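Local structure of GPI-anchored protein LLG1 (Arabidopsis thaliana, 6A5D) at residues L92-C97 with E102-P107. The protein probably acts as a GPI-anchored co-receptor, working with a receptor kinase in the perception of RALF peptides at the plant cell surface. Sequence-based numbering, arbitrary orientation.
Sequences LFANQC and EGLECP
The peptide plane joining Gly103 to Leu104 turns one face to the last turn of helix 92-99. Cys97 CB stands above Gly103 O on that side, 3.3 Å away; Cys97 O comes in obliquely on the same side, beyond the rim of the group, while the phenyl ring of Phe93 leads away from the loop to meet Phe56 and, edge-to-face, Tyr88. The loop enters through a type II' turn from Glu102 to Glu105, closed by Glu105 N to Glu102 O at 3.0 Å. Gly103 takes the position where the backbone needs a positive phi (57°), and its alpha hydrogen serves as a weak donor: Gly103 CA lies 3.1 Å from Cys97 O, with 123° at the hydrogen, a bent CH···O contact. Beside it, Leu104 lays CD2 against Cys97 CB at 3.6 Å, and CD1 only grazes the methyl of Ala94 one helical turn earlier, CB to CD1 being 4.5 Å. Cys97 SG stands beside its own backbone N and anti to its carbonyl carbon (chi1 -74°); from there it passes Leu104 CD2 at 4.1 Å and bonds to Cys53 of helix 49-60. Cys106, farther along, bonds to Cys61, so two disulfides tie helix 92-99 and the loop after it to helix 49-60 and to the residue just beyond its end. Two acceptors, Cys97 O and Gly103 O, approach to 3.1 Å, an electrostatic cost probably eased by Lys57, whose ammonium group is hydrogen-bonded to Gly103 O and Glu105 O; the direct contact rests on dispersion and a weak CH···O interaction.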
ATOM      1  N   LEU A  92      -7.997   3.092   3.154  1.00  9.96           N
ATOM      2  CA  LEU A  92      -7.853   4.406   2.519  1.00 10.00           C
ATOM      3  C   LEU A  92      -7.229   4.285   1.129  1.00 10.16           C
ATOM      4  O   LEU A  92      -7.799   4.740   0.134  1.00 10.53           O
ATOM      5  CB  LEU A  92      -7.010   5.334   3.396  1.00 30.00           C
ATOM      6  CG  LEU A  92      -6.716   6.724   2.824  1.00 30.00           C
ATOM      7  CD1 LEU A  92      -8.005   7.509   2.634  1.00 30.00           C
ATOM      8  CD2 LEU A  92      -5.749   7.481   3.720  1.00 30.00           C
ATOM      9  N   PHE A  93      -6.025   3.660   1.073  1.00 10.33           N
ATOM     10  CA  PHE A  93      -5.300   3.596  -0.193  1.00  9.50           C
ATOM     11  C   PHE A  93      -6.016   2.717  -1.199  1.00 11.44           C
ATOM     12  O   PHE A  93      -6.100   3.064  -2.382  1.00  8.10           O
ATOM     13  CB  PHE A  93      -3.863   3.129   0.048  1.00 10.18           C
ATOM     14  CG  PHE A  93      -3.110   4.064   0.916  1.00  9.51           C
ATOM     15  CD1 PHE A  93      -2.619   5.247   0.400  1.00 10.88           C
ATOM     16  CD2 PHE A  93      -2.975   3.823   2.266  1.00 10.33           C
ATOM     17  CE1 PHE A  93      -1.961   6.158   1.213  1.00  9.68           C
ATOM     18  CE2 PHE A  93      -2.318   4.723   3.090  1.00 10.57           C
ATOM     19  CZ  PHE A  93      -1.821   5.902   2.570  1.00 11.20           C
ATOM     20  N   ALA A  94      -6.555   1.585  -0.748  1.00  9.84           N
ATOM     21  CA  ALA A  94      -7.363   0.758  -1.632  1.00 10.93           C
ATOM     22  C   ALA A  94      -8.520   1.558  -2.224  1.00 10.92           C
ATOM     23  O   ALA A  94      -8.762   1.520  -3.440  1.00 12.11           O
ATOM     24  CB  ALA A  94      -7.890  -0.447  -0.855  1.00 14.33           C
ATOM     25  N   ASN A  95      -9.227   2.320  -1.385  1.00 12.68           N
ATOM     26  CA  ASN A  95     -10.357   3.119  -1.863  1.00 11.03           C
ATOM     27  C   ASN A  95      -9.889   4.197  -2.825  1.00 12.46           C
ATOM     28  O   ASN A  95     -10.459   4.359  -3.912  1.00 10.40           O
ATOM     29  CB  ASN A  95     -11.084   3.764  -0.679  1.00 12.22           C
ATOM     30  CG  ASN A  95     -11.878   2.765   0.131  1.00 18.57           C
ATOM     31  OD1 ASN A  95     -12.174   1.671  -0.333  1.00 17.42           O
ATOM     32  ND2 ASN A  95     -12.246   3.152   1.349  1.00 25.52           N
ATOM     33  N   GLN A  96      -8.850   4.952  -2.437  1.00 12.54           N
ATOM     34  CA  GLN A  96      -8.370   6.039  -3.291  1.00 11.06           C
ATOM     35  C   GLN A  96      -7.900   5.527  -4.645  1.00 10.97           C
ATOM     36  O   GLN A  96      -8.204   6.129  -5.683  1.00  9.73           O
ATOM     37  CB  GLN A  96      -7.218   6.805  -2.634  1.00 11.19           C
ATOM     38  CG  GLN A  96      -7.544   7.491  -1.328  1.00 11.23           C
ATOM     39  CD  GLN A  96      -6.288   7.868  -0.573  1.00 11.51           C
ATOM     40  OE1 GLN A  96      -5.318   7.084  -0.523  1.00 13.85           O
ATOM     41  NE2 GLN A  96      -6.279   9.071   0.014  1.00 12.43           N
ATOM     42  N   CYS A  97      -7.139   4.424  -4.664  1.00  9.91           N
ATOM     43  CA  CYS A  97      -6.637   3.920  -5.935  1.00 10.37           C
ATOM     44  C   CYS A  97      -7.785   3.399  -6.792  1.00 11.26           C
ATOM     45  O   CYS A  97      -7.783   3.576  -8.016  1.00  9.68           O
ATOM     46  CB  CYS A  97      -5.586   2.830  -5.699  1.00 10.32           C
ATOM     47  SG  CYS A  97      -3.992   3.421  -5.123  1.00 10.20           S
ATOM     48  N   GLU A 102      -6.386   4.222 -12.889  1.00 15.88           N
ATOM     49  CA  GLU A 102      -5.631   2.982 -12.985  1.00 15.44           C
ATOM     50  C   GLU A 102      -6.044   1.950 -11.949  1.00 14.24           C
ATOM     51  O   GLU A 102      -5.436   0.877 -11.894  1.00 12.75           O
ATOM     52  CB  GLU A 102      -4.134   3.265 -12.898  1.00 15.30           C
ATOM     53  CG  GLU A 102      -3.625   4.146 -14.024  1.00 17.47           C
ATOM     54  CD  GLU A 102      -3.822   5.621 -13.749  1.00 17.70           C
ATOM     55  OE1 GLU A 102      -3.884   6.009 -12.561  1.00 19.84           O
ATOM     56  OE2 GLU A 102      -3.911   6.398 -14.723  1.00 21.08           O
ATOM     57  N   GLY A 103      -7.047   2.245 -11.119  1.00 10.62           N
ATOM     58  CA  GLY A 103      -7.440   1.293 -10.098  1.00 10.05           C
ATOM     59  C   GLY A 103      -6.257   0.953  -9.215  1.00 12.29           C
ATOM     60  O   GLY A 103      -5.427   1.813  -8.886  1.00 10.97           O
ATOM     61  N   LEU A 104      -6.149  -0.327  -8.860  1.00 11.50           N
ATOM     62  CA  LEU A 104      -5.040  -0.821  -8.053  1.00 11.30           C
ATOM     63  C   LEU A 104      -3.914  -1.411  -8.903  1.00 13.11           C
ATOM     64  O   LEU A 104      -3.053  -2.124  -8.374  1.00 13.43           O
ATOM     65  CB  LEU A 104      -5.543  -1.806  -6.990  1.00 13.21           C
ATOM     66  CG  LEU A 104      -6.057  -1.131  -5.709  1.00 10.40           C
ATOM     67  CD1 LEU A 104      -6.892  -2.106  -4.897  1.00 13.78           C
ATOM     68  CD2 LEU A 104      -4.867  -0.628  -4.893  1.00 13.21           C
ATOM     69  N   GLU A 105      -3.887  -1.097 -10.198  1.00 12.18           N
ATOM     70  CA  GLU A 105      -2.868  -1.634 -11.096  1.00 13.39           C
ATOM     71  C   GLU A 105      -1.553  -0.869 -10.969  1.00 13.25           C
ATOM     72  O   GLU A 105      -1.520   0.365 -11.041  1.00 13.81           O
ATOM     73  CB  GLU A 105      -3.364  -1.580 -12.545  1.00 14.87           C
ATOM     74  CG  GLU A 105      -2.359  -2.093 -13.565  1.00 20.57           C
ATOM     75  CD  GLU A 105      -2.947  -2.232 -14.964  1.00 27.01           C
ATOM     76  OE1 GLU A 105      -3.661  -1.306 -15.405  1.00 34.90           O
ATOM     77  OE2 GLU A 105      -2.670  -3.255 -15.627  1.00 30.17           O
ATOM     78  N   CYS A 106      -0.467  -1.613 -10.796  1.00 14.04           N
ATOM     79  CA  CYS A 106       0.865  -1.036 -10.848  1.00 12.36           C
ATOM     80  C   CYS A 106       1.229  -0.722 -12.294  1.00 16.81           C
ATOM     81  O   CYS A 106       0.781  -1.408 -13.216  1.00 15.79           O
ATOM     82  CB  CYS A 106       1.866  -2.024 -10.274  1.00 12.19           C
ATOM     83  SG  CYS A 106       1.712  -2.184  -8.487  1.00 13.18           S
ATOM     84  N   PRO A 107       2.035   0.315 -12.524  1.00 13.55           N
ATOM     85  CA  PRO A 107       2.332   0.706 -13.913  1.00 17.35           C
ATOM     86  C   PRO A 107       3.007  -0.389 -14.717  1.00 18.09           C
ATOM     87  O   PRO A 107       2.808  -0.451 -15.938  1.00 18.24           O
ATOM     88  CB  PRO A 107       3.203   1.964 -13.765  1.00 18.38           C
ATOM     89  CG  PRO A 107       3.591   2.032 -12.335  1.00 16.27           C
ATOM     90  CD  PRO A 107       2.589   1.259 -11.541  1.00 14.73           C
TER